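Local coordinates for cyclic nucleotide-binding domain (CNMP-BD) protein (Geobacter metallireducens, PDB 3MDP) that probably binds a cyclic nucleotide through a double-stranded beta-helix domain and may act as a DNA-binding transcription factor, at residues 47-52 / 93-98; 53-58 / 104-109. One frame throughout, in Å; residues are numbered along the deposited sequence.

Interaction 1 of 2, residues 47-52 / 93-98; sequences ADNLML and YHYTSS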
loop_
_atom_site.group_PDB
_atom_site.type_symbol
_atom_site.label_atom_id
_atom_site.label_comp_id
_atom_site.label_asym_id
_atom_site.label_seq_id
_atom_site.Cartn_x
_atom_site.Cartn_y
_atom_site.Cartn_z
ATOM N N ALA A 47 0.835 -4.813 -15.606
ATOM C CA ALA A 47 0.846 -3.442 -15.118
ATOM C C ALA A 47 2.152 -2.743 -15.534
ATOM O O ALA A 47 3.098 -2.697 -14.776
ATOM C CB ALA A 47 0.651 -3.399 -13.590
ATOM N N ASP A 48 2.193 -2.237 -16.762
ATOM C CA ASP A 48 3.400 -1.633 -17.285
ATOM C C ASP A 48 3.403 -0.098 -17.227
ATOM O O ASP A 48 4.364 0.526 -17.695
ATOM C CB ASP A 48 3.634 -2.124 -18.729
ATOM C CG ASP A 48 4.255 -3.524 -18.771
ATOM O OD1 ASP A 48 4.916 -3.933 -17.796
ATOM O OD2 ASP A 48 4.081 -4.197 -19.788
ATOM N N ASN A 49 2.364 0.498 -16.627
ATOM C CA ASN A 49 2.217 1.961 -16.540
ATOM C C ASN A 49 1.684 2.402 -15.177
ATOM O O ASN A 49 0.616 1.942 -14.745
ATOM C CB ASN A 49 1.267 2.462 -17.621
ATOM C CG ASN A 49 1.746 2.117 -19.024
ATOM O OD1 ASN A 49 1.520 1.012 -19.511
ATOM N ND2 ASN A 49 2.440 3.056 -19.666
ATOM N N LEU A 50 2.456 3.253 -14.492
ATOM C CA LEU A 50 2.031 3.888 -13.263
ATOM C C LEU A 50 1.637 5.317 -13.676
ATOM O O LEU A 50 2.350 5.960 -14.449
ATOM C CB LEU A 50 3.163 3.879 -12.244
ATOM C CG LEU A 50 2.841 4.560 -10.914
ATOM C CD1 LEU A 50 1.810 3.737 -10.156
ATOM C CD2 LEU A 50 4.098 4.785 -10.102
HETATM N N MSE A 51 0.481 5.774 -13.228
HETATM C CA MSE A 51 0.002 7.094 -13.639
HETATM C C MSE A 51 -0.245 8.021 -12.465
HETATM O O MSE A 51 -0.615 7.579 -11.378
HETATM C CB MSE A 51 -1.247 6.965 -14.506
HETATM C CG MSE A 51 -0.890 6.475 -15.874
HETATM SE SE MSE A 51 -2.460 5.941 -16.826
HETATM C CE MSE A 51 -1.632 5.304 -18.496
ATOM N N LEU A 52 0.041 9.296 -12.683
ATOM C CA LEU A 52 -0.302 10.392 -11.758
ATOM C C LEU A 52 -1.366 11.212 -12.495
ATOM O O LEU A 52 -1.157 11.618 -13.634
ATOM C CB LEU A 52 0.910 11.288 -11.448
ATOM C CG LEU A 52 0.580 12.626 -10.758
ATOM C CD1 LEU A 52 0.229 12.386 -9.297
ATOM C CD2 LEU A 52 1.767 13.598 -10.916
ATOM N N TYR A 93 2.052 -7.740 -10.249
ATOM C CA TYR A 93 2.221 -6.752 -11.339
ATOM C C TYR A 93 1.206 -6.881 -12.486
ATOM O O TYR A 93 1.531 -6.678 -13.677
ATOM C CB TYR A 93 3.655 -6.799 -11.889
ATOM C CG TYR A 93 4.759 -6.808 -10.868
ATOM C CD1 TYR A 93 4.916 -5.745 -9.959
ATOM C CD2 TYR A 93 5.707 -7.825 -10.861
ATOM C CE1 TYR A 93 5.952 -5.743 -9.033
ATOM C CE2 TYR A 93 6.749 -7.831 -9.930
ATOM C CZ TYR A 93 6.866 -6.777 -9.036
ATOM O OH TYR A 93 7.879 -6.765 -8.136
ATOM N N HIS A 94 -0.033 -7.202 -12.132
ATOM C CA HIS A 94 -1.158 -7.181 -13.060
ATOM C C HIS A 94 -2.247 -6.302 -12.468
ATOM O O HIS A 94 -2.463 -6.296 -11.260
ATOM C CB HIS A 94 -1.665 -8.604 -13.371
ATOM C CG HIS A 94 -0.746 -9.365 -14.273
ATOM N ND1 HIS A 94 0.497 -9.807 -13.863
ATOM C CD2 HIS A 94 -0.870 -9.740 -15.570
ATOM C CE1 HIS A 94 1.096 -10.420 -14.871
ATOM N NE2 HIS A 94 0.289 -10.393 -15.915
ATOM N N TYR A 95 -2.883 -5.490 -13.301
ATOM C CA TYR A 95 -3.907 -4.575 -12.793
ATOM C C TYR A 95 -5.062 -5.345 -12.134
ATOM O O TYR A 95 -5.576 -6.334 -12.678
ATOM C CB TYR A 95 -4.419 -3.672 -13.916
ATOM C CG TYR A 95 -3.384 -2.717 -14.509
ATOM C CD1 TYR A 95 -2.753 -1.767 -13.721
ATOM C CD2 TYR A 95 -3.084 -2.730 -15.882
ATOM C CE1 TYR A 95 -1.849 -0.889 -14.251
ATOM C CE2 TYR A 95 -2.171 -1.846 -16.426
ATOM C CZ TYR A 95 -1.567 -0.916 -15.621
ATOM O OH TYR A 95 -0.643 -0.038 -16.166
ATOM N N THR A 96 -5.468 -4.882 -10.956
ATOM C CA THR A 96 -6.512 -5.547 -10.176
ATOM C C THR A 96 -7.873 -4.922 -10.471
ATOM O O THR A 96 -8.919 -5.406 -10.019
ATOM C CB THR A 96 -6.202 -5.475 -8.659
ATOM O OG1 THR A 96 -6.011 -4.102 -8.270
ATOM C CG2 THR A 96 -4.934 -6.306 -8.327
ATOM N N SER A 97 -7.858 -3.850 -11.251
ATOM C CA SER A 97 -9.086 -3.225 -11.709
ATOM C C SER A 97 -8.809 -2.557 -13.033
ATOM O O SER A 97 -7.655 -2.381 -13.400
ATOM C CB SER A 97 -9.571 -2.218 -10.653
ATOM O OG SER A 97 -8.683 -1.123 -10.546
ATOM N N SER A 98 -9.865 -2.206 -13.763
ATOM C CA SER A 98 -9.737 -1.378 -14.931
ATOM C C SER A 98 -9.836 0.083 -14.510
ATOM O O SER A 98 -10.291 0.378 -13.402
ATOM C CB SER A 98 -10.811 -1.721 -15.962
ATOM O OG SER A 98 -10.723 -3.089 -16.346
HETATM O O HOH W 1 -1.220 0.489 -18.943
#
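The aromatic ring of Y95 lies against A47 and reaches with its hydroxyl to the start of strand 49-55. The packing is tight here: A47 CA sits over one face of the ring, 3.7 Å from its centroid and 18° off the normal, a CH-pi contact, while A47 CB touches Y95 CE1 at 3.6 Å. Because Y95 CG stands anti to its own carbonyl carbon (chi1 -64°), the ring swings across to 47-52, and Y95 OH gives its proton to N49 O at 2.7 Å, in the carbonyl plane and on a lone pair. A nearly straight backbone bond, A47 N to Y93 O at 2.8 Å, closes the other end, and F41 stacks on the Y95 ring. The wetter side begins at the N49 amide, nearly coplanar with the ring (22° apart); a water bridges the two, donating to N49 OD1 (2.8 Å) and to Y95 OH (2.9 Å), while N49 ND2 is taken by D109. Farther out, D48 points away from 93-98 and makes a salt bridge to R116. The contact joins strand 49-55 to the loop carrying T96, which hydrogen-bonds a succinate probably from the crystallisation liquor, consistent with the pocket of a cyclic nucleotide-binding beta-roll.

Interaction 2 of 2, residues 53-58 / 104-109; sequences LLEGGV and PVRVVD. With EDO (1,2-ethanediol), chain C.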
loop_
_atom_site.group_PDB
_atom_site.type_symbol
_atom_site.label_atom_id
_atom_site.label_comp_id
_atom_site.label_asym_id
_atom_site.label_seq_id
_atom_site.Cartn_x
_atom_site.Cartn_y
_atom_site.Cartn_z
ATOM N N LEU A 53 -2.525 11.373 -11.882
ATOM C CA LEU A 53 -3.604 12.147 -12.484
ATOM C C LEU A 53 -3.342 13.632 -12.314
ATOM O O LEU A 53 -3.232 14.133 -11.204
ATOM C CB LEU A 53 -4.939 11.744 -11.875
ATOM C CG LEU A 53 -6.193 12.330 -12.511
ATOM C CD1 LEU A 53 -6.289 12.027 -14.023
ATOM C CD2 LEU A 53 -7.414 11.846 -11.735
ATOM N N LEU A 54 -3.221 14.331 -13.428
ATOM C CA LEU A 54 -2.986 15.778 -13.412
ATOM C C LEU A 54 -4.263 16.586 -13.522
ATOM O O LEU A 54 -4.381 17.651 -12.907
ATOM C CB LEU A 54 -2.058 16.180 -14.538
ATOM C CG LEU A 54 -0.660 15.559 -14.545
ATOM C CD1 LEU A 54 0.051 15.918 -15.827
ATOM C CD2 LEU A 54 0.151 16.031 -13.302
ATOM N N GLU A 55 -5.206 16.088 -14.309
ATOM C CA GLU A 55 -6.429 16.796 -14.600
ATOM C C GLU A 55 -7.496 15.781 -14.977
ATOM O O GLU A 55 -7.194 14.767 -15.611
ATOM C CB GLU A 55 -6.207 17.775 -15.763
ATOM C CG GLU A 55 -7.434 18.597 -16.126
ATOM C CD GLU A 55 -7.287 19.279 -17.469
ATOM O OE1 GLU A 55 -6.130 19.511 -17.888
ATOM O OE2 GLU A 55 -8.324 19.563 -18.106
ATOM N N GLY A 56 -8.732 16.061 -14.552
ATOM C CA GLY A 56 -9.889 15.244 -14.856
ATOM C C GLY A 56 -10.264 14.266 -13.762
ATOM O O GLY A 56 -10.134 14.551 -12.562
ATOM N N GLY A 57 -10.756 13.106 -14.175
ATOM C CA GLY A 57 -11.324 12.166 -13.229
ATOM C C GLY A 57 -11.155 10.770 -13.785
ATOM O O GLY A 57 -11.310 10.551 -14.985
ATOM N N VAL A 58 -10.877 9.827 -12.893
ATOM C CA VAL A 58 -10.736 8.428 -13.252
ATOM C C VAL A 58 -11.555 7.555 -12.319
ATOM O O VAL A 58 -11.618 7.792 -11.102
ATOM C CB VAL A 58 -9.261 7.990 -13.252
ATOM C CG1 VAL A 58 -9.129 6.450 -13.162
ATOM C CG2 VAL A 58 -8.549 8.530 -14.499
ATOM N N PRO A 104 -12.328 14.739 -19.315
ATOM C CA PRO A 104 -11.080 14.746 -20.082
ATOM C C PRO A 104 -9.892 14.635 -19.126
ATOM O O PRO A 104 -9.845 15.338 -18.127
ATOM C CB PRO A 104 -11.138 16.075 -20.853
ATOM C CG PRO A 104 -12.665 16.393 -20.959
ATOM C CD PRO A 104 -13.236 15.856 -19.665
ATOM N N VAL A 105 -8.979 13.705 -19.406
ATOM C CA VAL A 105 -7.913 13.341 -18.465
ATOM C C VAL A 105 -6.528 13.678 -19.041
ATOM O O VAL A 105 -6.278 13.460 -20.230
ATOM C CB VAL A 105 -8.014 11.851 -18.111
ATOM C CG1 VAL A 105 -6.655 11.255 -17.645
ATOM C CG2 VAL A 105 -9.099 11.625 -17.056
ATOM N N ARG A 106 -5.668 14.251 -18.197
ATOM C CA ARG A 106 -4.211 14.285 -18.423
ATOM C C ARG A 106 -3.502 13.595 -17.258
ATOM O O ARG A 106 -3.849 13.787 -16.075
ATOM C CB ARG A 106 -3.665 15.707 -18.526
ATOM C CG ARG A 106 -4.149 16.494 -19.718
ATOM C CD ARG A 106 -3.434 17.862 -19.853
ATOM N NE ARG A 106 -3.771 18.744 -18.730
ATOM C CZ ARG A 106 -2.941 19.129 -17.755
ATOM N NH1 ARG A 106 -1.664 18.768 -17.728
ATOM N NH2 ARG A 106 -3.397 19.922 -16.797
ATOM N N VAL A 107 -2.491 12.819 -17.607
ATOM C CA VAL A 107 -1.691 12.079 -16.642
ATOM C C VAL A 107 -0.205 12.225 -16.965
ATOM O O VAL A 107 0.168 12.588 -18.082
ATOM C CB VAL A 107 -2.013 10.569 -16.644
ATOM C CG1 VAL A 107 -3.488 10.300 -16.361
ATOM C CG2 VAL A 107 -1.591 9.873 -18.020
ATOM N N VAL A 108 0.615 12.001 -15.939
ATOM C CA VAL A 108 1.969 11.582 -16.101
ATOM C C VAL A 108 1.960 10.053 -16.159
ATOM O O VAL A 108 1.522 9.381 -15.205
ATOM C CB VAL A 108 2.879 12.009 -14.942
ATOM C CG1 VAL A 108 4.308 11.589 -15.304
ATOM C CG2 VAL A 108 2.805 13.550 -14.750
ATOM N N ASP A 109 2.421 9.527 -17.290
ATOM C CA ASP A 109 2.512 8.083 -17.540
ATOM C C ASP A 109 3.971 7.637 -17.359
ATOM O O ASP A 109 4.867 8.047 -18.097
ATOM C CB ASP A 109 2.003 7.810 -18.965
ATOM C CG ASP A 109 2.012 6.331 -19.362
ATOM O OD1 ASP A 109 2.312 5.470 -18.535
ATOM O OD2 ASP A 109 1.740 6.050 -20.558
HETATM C C1 EDO C . 5.111 4.862 -20.350
HETATM O O1 EDO C . 5.997 3.861 -20.882
HETATM C C2 EDO C . 5.490 6.239 -20.866
HETATM O O2 EDO C . 6.525 6.738 -20.036
HETATM O O HOH W 2 -10.963 17.641 -17.553
#
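R106 O receives two backbone donors, L54 N at 2.8 Å and E55 N at 3.2 Å, the signature of a classic beta bulge where the antiparallel strands 49-55 and 105-111 of the double-stranded beta-helix meet. R106 N returns a bond to E55 O, and beyond the bulge V105 CA makes a CA-H...O contact with the same oxygen. On the R106 face, the guanidinium forms a side-on salt bridge with E55: NE (2.6 Å) and NH2 (3.0 Å) of R106 both reach E55 OE1, which lies in the guanidinium plane, although the carboxylate is turned 62° from it. A bend at chi3 (-66°) brings the head back over L54; L54 CD1 passes 3.8 Å from R106 NH1 and also packs on V108 CG2. A leucine in place of R106 would probably leave E55 OE1 without its charged mate and E31 without its salt bridge to NH1. On the other face, L53 CD1 rests against both V105 CG1 and V107 CG1, and F84 touches L53 and V107. Outward again, the chain turns at G56, whose backbone angles and closeness to P104 O leave little room for a side chain. Past this turn, G57 O lies just 3.2 Å from V105 CG2.

In the fold
From the N terminus, the chain enters strand 49-55 through 47-52 and leaves it through 53-58, so the two contacts use successive parts of one strand. Interaction 1 closes a loop when 93-98 returns to the strand's beginning, just before strand 98-101; interaction 2 closes a second when 104-109 comes back beside its end. The segments alternate along the chain, so the two closures cross. Interaction 2 joins neighbouring strands of one antiparallel sheet, whereas interaction 1 ties that sheet to the loop leading into the other. Their centres are about 14 Å apart, yet N49 ND2 reaches D109 OD1 and L52 N reaches V108 O, probable hydrogen bonds that link them directly.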